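Long-range contacts in choline dehydrogenase and related flavoproteins (Aspergillus oryzae, PDB 3Q9T), which oxidises formate as a flavin-dependent formate oxidase of the glucose-methanol-choline oxidoreductase family, with 8-formyl-FAD at its catalytic site: residues A[103-108]-A[190-195]; A[171-176]-A[469-474]; A[184-189]-A[196-201]; A[305-310]-A[420-425]; A[354-359]-A[391-396]. All coordinates share one frame; numbering follows the deposited sequence.

Interaction 1: A[103-108]-A[190-195]; sequences PGHKAT and DGEMDG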
# COMPACT_ATOMS: atom_id res chain seq x y z
N PRO A 103 -1.30 -22.72 -23.19
CA PRO A 103 -2.67 -23.07 -22.77
C PRO A 103 -2.82 -23.44 -21.30
O PRO A 103 -3.75 -22.96 -20.66
CB PRO A 103 -2.99 -24.29 -23.64
CG PRO A 103 -1.66 -24.94 -23.85
CD PRO A 103 -0.69 -23.78 -24.01
N GLY A 104 -1.94 -24.31 -20.79
CA GLY A 104 -2.11 -24.85 -19.46
C GLY A 104 -2.23 -26.37 -19.41
O GLY A 104 -2.16 -27.05 -20.43
N HIS A 105 -2.45 -26.89 -18.21
CA HIS A 105 -2.33 -28.32 -17.97
C HIS A 105 -3.68 -29.00 -18.13
O HIS A 105 -4.69 -28.49 -17.67
CB HIS A 105 -1.74 -28.55 -16.58
CG HIS A 105 -1.27 -29.95 -16.34
ND1 HIS A 105 -2.11 -30.97 -15.98
CD2 HIS A 105 -0.02 -30.48 -16.39
CE1 HIS A 105 -1.41 -32.08 -15.82
NE2 HIS A 105 -0.14 -31.81 -16.06
N LYS A 106 -3.69 -30.13 -18.81
CA LYS A 106 -4.90 -30.90 -19.06
C LYS A 106 -5.70 -31.22 -17.79
O LYS A 106 -6.92 -31.11 -17.77
CB LYS A 106 -4.55 -32.20 -19.80
CG LYS A 106 -5.66 -33.27 -19.83
CD LYS A 106 -5.24 -34.45 -20.74
CE LYS A 106 -5.93 -35.74 -20.35
NZ LYS A 106 -7.41 -35.64 -20.29
N ALA A 107 -5.02 -31.60 -16.72
CA ALA A 107 -5.72 -31.97 -15.50
C ALA A 107 -6.53 -30.80 -14.96
O ALA A 107 -7.57 -30.98 -14.34
CB ALA A 107 -4.73 -32.45 -14.47
N THR A 108 -6.03 -29.59 -15.20
CA THR A 108 -6.68 -28.41 -14.66
C THR A 108 -7.95 -28.09 -15.43
O THR A 108 -9.01 -27.82 -14.85
CB THR A 108 -5.72 -27.21 -14.65
OG1 THR A 108 -4.68 -27.46 -13.69
CG2 THR A 108 -6.47 -25.94 -14.27
N ASP A 190 -0.32 -30.21 -25.40
CA ASP A 190 -1.23 -31.34 -25.28
C ASP A 190 -1.54 -31.76 -23.85
O ASP A 190 -1.88 -32.92 -23.60
CB ASP A 190 -0.70 -32.55 -26.05
CG ASP A 190 -0.79 -32.36 -27.54
OD1 ASP A 190 -1.86 -31.89 -28.01
OD2 ASP A 190 0.20 -32.65 -28.23
N GLY A 191 -1.41 -30.82 -22.92
CA GLY A 191 -1.79 -31.07 -21.54
C GLY A 191 -0.66 -31.35 -20.58
O GLY A 191 -0.88 -31.41 -19.36
N GLU A 192 0.53 -31.54 -21.12
CA GLU A 192 1.72 -31.81 -20.32
C GLU A 192 2.59 -30.59 -20.44
O GLU A 192 2.70 -30.03 -21.53
CB GLU A 192 2.50 -33.00 -20.88
CG GLU A 192 1.69 -34.24 -21.12
CD GLU A 192 1.82 -35.23 -20.00
OE1 GLU A 192 2.08 -36.42 -20.31
OE2 GLU A 192 1.67 -34.83 -18.82
N MET A 193 3.23 -30.20 -19.34
CA MET A 193 4.08 -29.01 -19.41
C MET A 193 5.31 -29.02 -18.50
O MET A 193 5.90 -27.98 -18.26
CB MET A 193 3.23 -27.75 -19.19
CG MET A 193 2.28 -27.81 -17.99
SD MET A 193 1.03 -26.48 -18.04
CE MET A 193 2.09 -25.05 -18.25
N ASP A 194 5.73 -30.19 -18.03
CA ASP A 194 6.89 -30.26 -17.13
C ASP A 194 8.23 -29.96 -17.81
O ASP A 194 8.72 -30.74 -18.62
CB ASP A 194 6.94 -31.63 -16.44
CG ASP A 194 7.98 -31.69 -15.34
OD1 ASP A 194 8.24 -30.66 -14.69
OD2 ASP A 194 8.54 -32.78 -15.11
N GLY A 195 8.84 -28.83 -17.47
CA GLY A 195 10.17 -28.52 -17.97
C GLY A 195 10.43 -27.11 -18.47
O GLY A 195 9.56 -26.23 -18.41
O HOH W 1 -0.80 -28.14 -22.83

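Interaction 2: A[171-176]-A[469-474]; sequences ENLTKA and DLLFKG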
# COMPACT_ATOMS: atom_id res chain seq x y z
N GLU A 171 21.91 -20.62 -23.99
CA GLU A 171 22.70 -21.85 -23.89
C GLU A 171 23.12 -22.13 -22.44
O GLU A 171 23.01 -23.26 -21.97
CB GLU A 171 23.92 -21.78 -24.82
CG GLU A 171 25.24 -22.21 -24.17
CD GLU A 171 25.74 -23.56 -24.69
OE1 GLU A 171 24.94 -24.51 -24.79
OE2 GLU A 171 26.95 -23.65 -24.99
N ASN A 172 23.55 -21.10 -21.73
CA ASN A 172 23.87 -21.24 -20.31
C ASN A 172 22.68 -21.58 -19.40
O ASN A 172 22.80 -22.40 -18.48
CB ASN A 172 24.61 -20.02 -19.80
CG ASN A 172 26.08 -20.04 -20.19
OD1 ASN A 172 26.89 -20.70 -19.55
ND2 ASN A 172 26.41 -19.32 -21.25
N LEU A 173 21.53 -20.96 -19.68
CA LEU A 173 20.31 -21.19 -18.91
C LEU A 173 19.87 -22.62 -19.11
O LEU A 173 19.43 -23.29 -18.18
CB LEU A 173 19.20 -20.22 -19.38
CG LEU A 173 17.82 -20.29 -18.69
CD1 LEU A 173 17.95 -20.30 -17.17
CD2 LEU A 173 16.86 -19.15 -19.15
N THR A 174 20.00 -23.10 -20.35
CA THR A 174 19.62 -24.46 -20.68
C THR A 174 20.50 -25.45 -19.93
O THR A 174 20.01 -26.39 -19.28
CB THR A 174 19.66 -24.71 -22.21
OG1 THR A 174 18.65 -23.91 -22.85
CG2 THR A 174 19.41 -26.19 -22.52
N LYS A 175 21.81 -25.21 -19.98
CA LYS A 175 22.78 -26.04 -19.27
C LYS A 175 22.46 -26.07 -17.77
O LYS A 175 22.45 -27.13 -17.13
CB LYS A 175 24.19 -25.48 -19.49
CG LYS A 175 25.27 -26.50 -19.79
CD LYS A 175 26.65 -25.83 -19.93
CE LYS A 175 26.78 -25.04 -21.23
NZ LYS A 175 28.02 -24.21 -21.27
N ALA A 176 22.20 -24.88 -17.21
CA ALA A 176 21.92 -24.76 -15.79
C ALA A 176 20.70 -25.60 -15.42
O ALA A 176 20.74 -26.38 -14.47
CB ALA A 176 21.69 -23.29 -15.43
N ASP A 469 19.00 -21.38 -6.73
CA ASP A 469 19.82 -22.57 -6.95
C ASP A 469 20.18 -22.74 -8.41
O ASP A 469 21.34 -22.97 -8.76
CB ASP A 469 19.07 -23.82 -6.48
CG ASP A 469 18.95 -23.90 -4.99
OD1 ASP A 469 19.65 -23.12 -4.31
OD2 ASP A 469 18.16 -24.72 -4.50
N LEU A 470 19.18 -22.61 -9.27
CA LEU A 470 19.34 -22.84 -10.70
C LEU A 470 20.36 -21.87 -11.27
O LEU A 470 21.21 -22.23 -12.08
CB LEU A 470 17.97 -22.63 -11.36
CG LEU A 470 17.59 -22.86 -12.83
CD1 LEU A 470 17.23 -21.55 -13.48
CD2 LEU A 470 18.59 -23.68 -13.65
N LEU A 471 20.28 -20.62 -10.83
CA LEU A 471 21.00 -19.57 -11.50
C LEU A 471 22.36 -19.33 -10.86
O LEU A 471 23.32 -18.96 -11.54
CB LEU A 471 20.16 -18.28 -11.53
CG LEU A 471 18.87 -18.31 -12.36
CD1 LEU A 471 17.98 -17.10 -12.03
CD2 LEU A 471 19.13 -18.37 -13.86
N PHE A 472 22.44 -19.55 -9.54
CA PHE A 472 23.71 -19.38 -8.80
C PHE A 472 24.55 -20.65 -8.73
O PHE A 472 25.72 -20.58 -8.39
CB PHE A 472 23.46 -18.85 -7.38
CG PHE A 472 23.27 -17.36 -7.32
CD1 PHE A 472 24.33 -16.53 -7.01
CD2 PHE A 472 22.04 -16.80 -7.61
CE1 PHE A 472 24.16 -15.16 -6.98
CE2 PHE A 472 21.87 -15.44 -7.57
CZ PHE A 472 22.93 -14.62 -7.26
N LYS A 473 23.96 -21.79 -9.03
CA LYS A 473 24.67 -23.06 -8.90
C LYS A 473 24.63 -23.84 -10.21
O LYS A 473 25.41 -24.76 -10.40
CB LYS A 473 24.06 -23.94 -7.81
CG LYS A 473 24.02 -23.35 -6.42
CD LYS A 473 23.37 -24.35 -5.48
CE LYS A 473 23.15 -23.77 -4.10
NZ LYS A 473 22.18 -24.60 -3.32
N GLY A 474 23.69 -23.49 -11.09
CA GLY A 474 23.53 -24.24 -12.32
C GLY A 474 24.73 -24.12 -13.24
O GLY A 474 25.33 -23.05 -13.36

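Interaction 3: A[184-189]-A[196-201]; sequences LIENIY and LTHCCD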
# COMPACT_ATOMS: atom_id res chain seq x y z
N LEU A 184 14.02 -30.63 -20.24
CA LEU A 184 13.66 -29.73 -21.32
C LEU A 184 12.35 -30.24 -21.94
O LEU A 184 12.10 -31.45 -21.96
CB LEU A 184 14.77 -29.78 -22.37
CG LEU A 184 15.76 -28.61 -22.49
CD1 LEU A 184 16.02 -27.90 -21.16
CD2 LEU A 184 17.04 -29.09 -23.16
N ILE A 185 11.52 -29.33 -22.44
CA ILE A 185 10.28 -29.74 -23.08
C ILE A 185 9.84 -28.72 -24.13
O ILE A 185 9.93 -27.51 -23.92
CB ILE A 185 9.14 -29.96 -22.06
CG1 ILE A 185 7.91 -30.59 -22.74
CG2 ILE A 185 8.76 -28.64 -21.36
CD1 ILE A 185 6.82 -31.06 -21.78
N GLU A 186 9.40 -29.22 -25.28
CA GLU A 186 8.97 -28.34 -26.37
C GLU A 186 7.47 -28.40 -26.62
O GLU A 186 6.83 -27.39 -26.92
CB GLU A 186 9.76 -28.62 -27.65
CG GLU A 186 11.20 -28.16 -27.61
CD GLU A 186 11.37 -26.72 -27.09
OE1 GLU A 186 10.42 -25.91 -27.14
OE2 GLU A 186 12.47 -26.40 -26.61
N ASN A 187 6.91 -29.60 -26.51
CA ASN A 187 5.47 -29.73 -26.63
C ASN A 187 4.73 -29.54 -25.32
O ASN A 187 4.51 -30.49 -24.58
CB ASN A 187 5.06 -31.08 -27.24
CG ASN A 187 3.56 -31.17 -27.42
OD1 ASN A 187 2.88 -30.14 -27.37
ND2 ASN A 187 3.03 -32.39 -27.61
N ILE A 188 4.32 -28.31 -25.05
CA ILE A 188 3.52 -28.03 -23.86
C ILE A 188 2.07 -27.70 -24.25
O ILE A 188 1.37 -26.93 -23.58
CB ILE A 188 4.14 -26.87 -23.04
CG1 ILE A 188 4.24 -25.60 -23.89
CG2 ILE A 188 5.55 -27.26 -22.58
CD1 ILE A 188 4.57 -24.36 -23.11
N TYR A 189 1.60 -28.29 -25.35
CA TYR A 189 0.31 -27.91 -25.92
C TYR A 189 -0.72 -29.04 -25.90
O TYR A 189 -1.86 -28.84 -26.30
CB TYR A 189 0.50 -27.32 -27.32
CG TYR A 189 1.54 -26.24 -27.29
CD1 TYR A 189 1.22 -24.95 -26.90
CD2 TYR A 189 2.87 -26.53 -27.56
CE1 TYR A 189 2.18 -23.96 -26.81
CE2 TYR A 189 3.85 -25.54 -27.49
CZ TYR A 189 3.49 -24.25 -27.10
OH TYR A 189 4.45 -23.26 -27.01
N LEU A 196 11.64 -26.90 -18.98
CA LEU A 196 12.03 -25.64 -19.60
C LEU A 196 11.74 -25.71 -21.10
O LEU A 196 12.14 -26.65 -21.77
CB LEU A 196 13.52 -25.40 -19.38
CG LEU A 196 14.02 -24.05 -19.88
CD1 LEU A 196 13.54 -22.91 -18.96
CD2 LEU A 196 15.54 -24.07 -19.98
N THR A 197 11.04 -24.69 -21.61
CA THR A 197 10.57 -24.70 -22.99
C THR A 197 10.92 -23.42 -23.75
O THR A 197 11.13 -22.37 -23.14
CB THR A 197 9.03 -24.92 -23.04
OG1 THR A 197 8.63 -25.25 -24.38
CG2 THR A 197 8.29 -23.68 -22.57
N HIS A 198 10.98 -23.52 -25.07
CA HIS A 198 11.06 -22.33 -25.91
C HIS A 198 9.63 -21.85 -26.18
O HIS A 198 8.88 -22.49 -26.94
CB HIS A 198 11.77 -22.63 -27.23
CG HIS A 198 13.26 -22.76 -27.12
ND1 HIS A 198 13.89 -23.96 -26.88
CD2 HIS A 198 14.24 -21.83 -27.23
CE1 HIS A 198 15.19 -23.77 -26.84
NE2 HIS A 198 15.43 -22.49 -27.04
N CYS A 199 9.25 -20.74 -25.55
CA CYS A 199 7.85 -20.29 -25.57
C CYS A 199 7.43 -19.74 -26.92
O CYS A 199 8.25 -19.21 -27.68
CB CYS A 199 7.59 -19.22 -24.49
SG CYS A 199 8.60 -17.74 -24.61
N CYS A 200 6.14 -19.87 -27.21
CA CYS A 200 5.56 -19.19 -28.36
C CYS A 200 4.95 -17.86 -27.94
O CYS A 200 4.73 -17.62 -26.76
CB CYS A 200 4.49 -20.05 -29.03
SG CYS A 200 5.17 -21.54 -29.77
N ASP A 201 4.66 -17.02 -28.91
CA ASP A 201 4.28 -15.66 -28.62
C ASP A 201 3.28 -15.13 -29.62
O ASP A 201 3.26 -15.56 -30.77
CB ASP A 201 5.52 -14.78 -28.66
CG ASP A 201 6.38 -14.97 -27.44
OD1 ASP A 201 7.42 -15.66 -27.54
OD2 ASP A 201 6.00 -14.42 -26.38
O HOH W 2 7.02 -24.10 -26.12
O HOH W 3 13.75 -26.16 -23.76
O HOH W 4 4.46 -21.01 -25.20

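Interaction 4: A[305-310]-A[420-425]; sequences MDHPGV and VVDLVR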
# COMPACT_ATOMS: atom_id res chain seq x y z
N MET A 305 -9.72 -14.62 -9.03
CA MET A 305 -8.48 -15.38 -8.79
C MET A 305 -7.39 -14.97 -9.77
O MET A 305 -7.64 -14.84 -10.98
CB MET A 305 -8.72 -16.89 -8.88
CG MET A 305 -7.62 -17.71 -8.22
SD MET A 305 -7.78 -17.75 -6.41
CE MET A 305 -6.24 -18.59 -6.02
N ASP A 306 -6.19 -14.75 -9.25
CA ASP A 306 -5.07 -14.29 -10.05
C ASP A 306 -3.83 -15.06 -9.60
O ASP A 306 -3.88 -15.78 -8.59
CB ASP A 306 -4.90 -12.78 -9.85
CG ASP A 306 -3.92 -12.13 -10.85
OD1 ASP A 306 -3.40 -12.80 -11.75
OD2 ASP A 306 -3.68 -10.91 -10.74
N HIS A 307 -2.73 -14.93 -10.34
CA HIS A 307 -1.46 -15.54 -9.93
C HIS A 307 -0.59 -14.50 -9.22
O HIS A 307 -0.32 -13.45 -9.79
CB HIS A 307 -0.67 -15.99 -11.15
CG HIS A 307 -1.25 -17.17 -11.87
ND1 HIS A 307 -1.26 -17.25 -13.24
CD2 HIS A 307 -1.80 -18.32 -11.42
CE1 HIS A 307 -1.80 -18.40 -13.61
NE2 HIS A 307 -2.13 -19.07 -12.52
N PRO A 308 -0.10 -14.81 -8.00
CA PRO A 308 0.84 -13.86 -7.40
C PRO A 308 2.21 -14.11 -8.01
O PRO A 308 2.49 -15.24 -8.40
CB PRO A 308 0.84 -14.25 -5.93
CG PRO A 308 0.60 -15.74 -5.96
CD PRO A 308 -0.21 -16.05 -7.20
N GLY A 309 3.03 -13.07 -8.15
CA GLY A 309 4.35 -13.20 -8.71
C GLY A 309 5.31 -12.48 -7.80
O GLY A 309 4.99 -11.39 -7.32
N VAL A 310 6.46 -13.09 -7.51
CA VAL A 310 7.56 -12.34 -6.92
C VAL A 310 8.74 -12.30 -7.90
O VAL A 310 9.52 -13.23 -7.98
CB VAL A 310 8.01 -12.90 -5.55
CG1 VAL A 310 9.29 -12.20 -5.07
CG2 VAL A 310 6.89 -12.76 -4.53
N VAL A 420 10.74 -13.83 -13.29
CA VAL A 420 9.39 -13.70 -12.76
C VAL A 420 8.99 -15.04 -12.11
O VAL A 420 8.78 -16.04 -12.80
CB VAL A 420 8.39 -13.27 -13.85
CG1 VAL A 420 7.04 -13.03 -13.25
CG2 VAL A 420 8.88 -12.01 -14.56
N VAL A 421 8.92 -15.06 -10.79
CA VAL A 421 8.50 -16.27 -10.09
C VAL A 421 6.99 -16.23 -9.87
O VAL A 421 6.45 -15.55 -8.98
CB VAL A 421 9.30 -16.50 -8.78
CG1 VAL A 421 9.01 -17.88 -8.21
CG2 VAL A 421 10.78 -16.40 -9.07
N ASP A 422 6.30 -16.93 -10.76
CA ASP A 422 4.85 -16.90 -10.85
C ASP A 422 4.26 -18.17 -10.21
O ASP A 422 4.43 -19.26 -10.76
CB ASP A 422 4.49 -16.80 -12.33
CG ASP A 422 3.00 -16.81 -12.58
OD1 ASP A 422 2.24 -17.25 -11.69
OD2 ASP A 422 2.61 -16.40 -13.70
N LEU A 423 3.59 -18.03 -9.07
CA LEU A 423 2.94 -19.18 -8.41
C LEU A 423 1.66 -19.46 -9.20
O LEU A 423 0.69 -18.68 -9.18
CB LEU A 423 2.60 -18.86 -6.97
CG LEU A 423 2.44 -19.91 -5.87
CD1 LEU A 423 1.31 -19.46 -4.94
CD2 LEU A 423 2.18 -21.32 -6.38
N VAL A 424 1.67 -20.57 -9.90
CA VAL A 424 0.70 -20.80 -10.95
C VAL A 424 -0.49 -21.62 -10.42
O VAL A 424 -1.60 -21.58 -10.95
CB VAL A 424 1.49 -21.45 -12.12
CG1 VAL A 424 0.93 -22.78 -12.50
CG2 VAL A 424 1.66 -20.47 -13.28
N ARG A 425 -0.25 -22.32 -9.31
CA ARG A 425 -1.28 -23.10 -8.62
C ARG A 425 -1.39 -22.70 -7.15
O ARG A 425 -1.06 -23.49 -6.27
CB ARG A 425 -0.93 -24.59 -8.71
CG ARG A 425 -1.10 -25.16 -10.12
CD ARG A 425 -2.44 -25.83 -10.29
NE ARG A 425 -3.54 -24.93 -9.97
CZ ARG A 425 -4.16 -24.15 -10.85
NH1 ARG A 425 -3.80 -24.11 -12.13
NH2 ARG A 425 -5.15 -23.38 -10.44

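Interaction 5: A[354-359]-A[391-396]; sequences ELVGFP and HFELDF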
# COMPACT_ATOMS: atom_id res chain seq x y z
N GLU A 354 12.20 -15.67 -23.84
CA GLU A 354 12.42 -16.72 -24.86
C GLU A 354 12.43 -18.13 -24.29
O GLU A 354 12.07 -19.09 -24.98
CB GLU A 354 13.72 -16.49 -25.63
CG GLU A 354 13.74 -15.15 -26.38
CD GLU A 354 15.10 -14.83 -26.98
OE1 GLU A 354 16.09 -15.38 -26.46
OE2 GLU A 354 15.16 -14.05 -27.97
N LEU A 355 12.88 -18.24 -23.04
CA LEU A 355 12.85 -19.48 -22.31
C LEU A 355 11.95 -19.32 -21.09
O LEU A 355 12.05 -18.33 -20.34
CB LEU A 355 14.26 -19.90 -21.87
CG LEU A 355 15.15 -20.36 -23.01
CD1 LEU A 355 16.62 -20.28 -22.63
CD2 LEU A 355 14.77 -21.77 -23.48
N VAL A 356 11.11 -20.32 -20.88
CA VAL A 356 10.14 -20.32 -19.80
C VAL A 356 10.13 -21.69 -19.14
O VAL A 356 10.10 -22.72 -19.84
CB VAL A 356 8.71 -19.99 -20.34
CG1 VAL A 356 7.66 -20.22 -19.27
CG2 VAL A 356 8.65 -18.56 -20.89
N GLY A 357 10.11 -21.70 -17.81
CA GLY A 357 10.16 -22.95 -17.06
C GLY A 357 8.90 -23.31 -16.28
O GLY A 357 8.29 -22.47 -15.61
N PHE A 358 8.51 -24.58 -16.34
CA PHE A 358 7.33 -25.04 -15.61
C PHE A 358 7.67 -26.20 -14.67
O PHE A 358 7.35 -27.36 -14.95
CB PHE A 358 6.21 -25.42 -16.58
CG PHE A 358 5.73 -24.26 -17.43
CD1 PHE A 358 6.20 -24.09 -18.72
CD2 PHE A 358 4.82 -23.35 -16.93
CE1 PHE A 358 5.75 -23.03 -19.49
CE2 PHE A 358 4.36 -22.30 -17.70
CZ PHE A 358 4.83 -22.13 -18.97
N PRO A 359 8.32 -25.90 -13.54
CA PRO A 359 8.80 -26.95 -12.65
C PRO A 359 7.80 -27.29 -11.56
O PRO A 359 6.88 -26.52 -11.29
CB PRO A 359 10.01 -26.31 -12.01
CG PRO A 359 9.60 -24.87 -11.87
CD PRO A 359 8.82 -24.57 -13.14
N HIS A 391 4.14 -26.29 -10.38
CA HIS A 391 3.94 -25.35 -9.28
C HIS A 391 4.20 -23.91 -9.73
O HIS A 391 3.57 -22.97 -9.23
CB HIS A 391 4.86 -25.70 -8.12
CG HIS A 391 4.46 -26.95 -7.41
ND1 HIS A 391 5.38 -27.90 -7.00
CD2 HIS A 391 3.25 -27.41 -7.03
CE1 HIS A 391 4.74 -28.88 -6.39
NE2 HIS A 391 3.45 -28.61 -6.40
N PHE A 392 5.11 -23.73 -10.68
CA PHE A 392 5.48 -22.38 -11.12
C PHE A 392 5.58 -22.25 -12.62
O PHE A 392 5.79 -23.23 -13.33
CB PHE A 392 6.81 -21.94 -10.51
CG PHE A 392 6.74 -21.72 -9.03
CD1 PHE A 392 6.53 -20.44 -8.53
CD2 PHE A 392 6.84 -22.79 -8.15
CE1 PHE A 392 6.45 -20.23 -7.15
CE2 PHE A 392 6.76 -22.60 -6.77
CZ PHE A 392 6.55 -21.32 -6.27
N GLU A 393 5.37 -21.02 -13.09
CA GLU A 393 5.92 -20.60 -14.37
C GLU A 393 7.06 -19.67 -14.03
O GLU A 393 6.88 -18.67 -13.32
CB GLU A 393 4.89 -19.87 -15.25
CG GLU A 393 5.55 -19.08 -16.39
CD GLU A 393 4.56 -18.57 -17.45
OE1 GLU A 393 4.99 -17.79 -18.33
OE2 GLU A 393 3.37 -18.96 -17.42
N LEU A 394 8.25 -20.02 -14.50
CA LEU A 394 9.43 -19.19 -14.33
C LEU A 394 9.80 -18.51 -15.64
O LEU A 394 10.28 -19.15 -16.58
CB LEU A 394 10.60 -20.03 -13.83
CG LEU A 394 10.28 -20.76 -12.53
CD1 LEU A 394 11.46 -21.67 -12.10
CD2 LEU A 394 9.93 -19.72 -11.46
N ASP A 395 9.55 -17.21 -15.70
CA ASP A 395 9.88 -16.42 -16.87
C ASP A 395 11.23 -15.79 -16.71
O ASP A 395 11.47 -15.03 -15.76
CB ASP A 395 8.82 -15.34 -17.11
CG ASP A 395 7.43 -15.91 -17.21
OD1 ASP A 395 7.25 -16.91 -17.95
OD2 ASP A 395 6.53 -15.39 -16.51
N PHE A 396 12.11 -16.08 -17.65
CA PHE A 396 13.45 -15.53 -17.64
C PHE A 396 13.57 -14.39 -18.62
O PHE A 396 13.98 -14.59 -19.76
CB PHE A 396 14.46 -16.64 -17.92
CG PHE A 396 14.36 -17.77 -16.95
CD1 PHE A 396 14.97 -17.69 -15.71
CD2 PHE A 396 13.62 -18.90 -17.26
CE1 PHE A 396 14.87 -18.72 -14.80
CE2 PHE A 396 13.51 -19.95 -16.35
CZ PHE A 396 14.13 -19.86 -15.12
O HOH W 5 14.41 -15.74 -22.19

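Interaction 1: A[103-108]-A[190-195]
H105 and M193 lean on each other where the turn before helix 106-110 meets the loop 190-195. Followed outward, the histidine first offers CB to the methionine sulfur, with H105 CB 3.8 Å from M193 SD. CG stands anti to the backbone N (chi1 -166°), and the ring is thereby carried over the peptide of G191. The carbonyl O of G191 lies against one face above the ring centre, 3.2 Å from H105 CD2. At the edge CD2 also meets M193 CG at 3.9 Å. ND1, on the other flank, accepts from A107 N at 3.1 Å, the amide lying 24° out of the ring plane; NE2 therefore probably bears the proton.

The backbone supplies the direct bond: K106 N donates to G191 O at 3.1 Å, on a lone pair in the carbonyl plane. Glycine suits position 191, both because its phi is positive and because K106 CB presses on G191 CA at a tight 3.5 Å. A water bridges the backbones again, accepting from G191 N at 2.8 Å and lying within hydrogen-bonding distance of G104 O. The lysine chain runs away from the loop to a salt bridge with D110. The whole is a histidine N-cap, in which the side chain satisfies an amide of the first helical turn while the amide just before it, that of K106, bonds to the passing loop.

Interaction 2: A[171-176]-A[469-474]
L173 and L470 meet nearly at right angles, their branches touching through L173 CD1 and L470 CD1 at 4.0 Å. The same methyl of L173 reaches L471 CD2, also at 4.0 Å, and these two side chains approach on a slant, so one leucine tip is shared by two successive leucines of the other helix. L173 can do this because its CG lies anti to the backbone N (chi1 -180°), which brings the branch round to the partner although its first bond runs alongside the other helix rather than toward it.

A176 directs its CB toward the other segment. This CB is 3.6 Å from L470 CD2, and that methyl also presses on the backbone, with L470 CD2 3.4 Å from A176 C. Small residues suit this spot: A176 CB comes within 3.7 Å of G474 CA, and a glycine has no side chain to collide with that methyl. The short segment axes approach to 9.5 Å with their directions 113° apart. F396 of strand 392-397 packs on both L173 and L470, joining the helix pair to the sheet.

The charged side chains keep to other faces, as in the salt bridge of K473 with D469. With no hydrogen bond across it, this contact is held by burial and close apolar fit rather than by directional bonds.

Interaction 3: A[184-189]-A[196-201]
E186 OE2 takes two protons: one from H198 ND1 at 2.8 Å and one from a water that bridges to L196 O. The histidine bond is almost straight, 176° at the hydrogen, and lies in the ring plane. The other oxygen accepts the backbone amide of the same residue, E186 OE1 to H198 N being 3.2 Å, so both bonds use syn sides of the carboxylate. A bend at chi2 (-48°) curls the glutamate back to the strand although its CB points away.

Beside it, I185 N donates to L196 O at 2.8 Å, at the single bridge that pairs L184 with L196. I188 CD1 meets T197 CG2 tip to tip at 3.8 Å. Y189 reaches the strand with its hydroxyl, which shares a water with C200 N.

Glutamate suits a place facing both an amide and an imidazole. The nearly straight in-plane bond should fix the rotation of the H198 ring and favour a proton on ND1, and the carboxylate charge would probably stabilise a protonated histidine.

Interaction 4: A[305-310]-A[420-425]
V421 bonds to V310 by its carbonyl, V421 O accepting V310 N at 2.9 Å; the return bond from V421 N to V310 O is weak. The same V421 O also receives a CA-H contact, 3.2 Å from G309 CA.

D422 is paired with G309, a non-hydrogen-bonded antiparallel pair. Its carboxylate, with CG anti to the backbone N (chi1 178°), swings to the neighbouring H307, where D422 OD1 lies 3.2 Å from H307 CB. That oxygen is buried without a polar partner in the model.

L423 N then donates to P308 O at 3.1 Å, nearly along the C=O axis. Proline suits the opposing site because only its carbonyl is used in this pairing, so the missing N-H costs no bond to strand 415-423, and its ring gives an apolar surface: P308 CG is 3.8 Å from L423 CB.

V424 ends the contact with a CH-pi interaction. Its CG2 sits over one face of the H307 imidazole, 4.2 Å from the ring centroid, while H307 ND1 hydrogen-bonds to H510.

Strand 415-423 thus runs between two antiparallel partners, strand 308-316 and strand 392-397. Helix 454-473 packs against V310 and V421, whereas D422 touches H510, in a loop.

Interaction 5: A[354-359]-A[391-396]
G357 and L394 form a hydrogen-bonded antiparallel pair, with G357 N to L394 O at 2.8 Å and L394 N to G357 O at 2.7 Å. Having no side chain suits G357, because F396 CE2 comes within 4.1 Å of G357 N. The F396 ring, with CG anti to its carbonyl carbon (chi1 -57°), turns its edge to the backbone: F396 CD2 is 3.5 Å from L355 O.

The pairing belongs to the large mixed sheet at the heart of what, in GMC oxidoreductases, is the substrate-binding domain. V356 and D395 lie side by side, V356 CG1 3.6 Å from D395 OD1.

E393 has CG anti to the backbone N (chi1 163°) and stays extended beyond it, running alongside F358, E393 CB lying 3.5 Å from F358 CE2; the carboxylate and ring planes are 62° apart. Both acids end on R553, D395 in a salt bridge and E393 on the backbone N. P359 CG meets L394 CD1 at 3.7 Å, and P359 O accepts H391 N at 2.9 Å.

In the fold
From the N terminus, interaction 1 closes the first loop, joining residues 103-108 to the segment 190-195. Inside that loop helix 167-179 starts interaction 2, which runs on to helix 454-473 and so crosses interaction 1. Interaction 3, a short closure of 184-189 on strand 195-204, crosses interaction 1 too and nests inside interaction 2. Later come interaction 4 and, nested within it, interaction 5, both also enclosed by interaction 2. Four neighbouring strands follow one another through the mixed sheet, 195-204, 353-358, 392-397, 415-423, with 308-316 beyond, so interactions 3, 5 and 4 are linked edge to edge. Interaction 2 packs its helices on the strands of interaction 5.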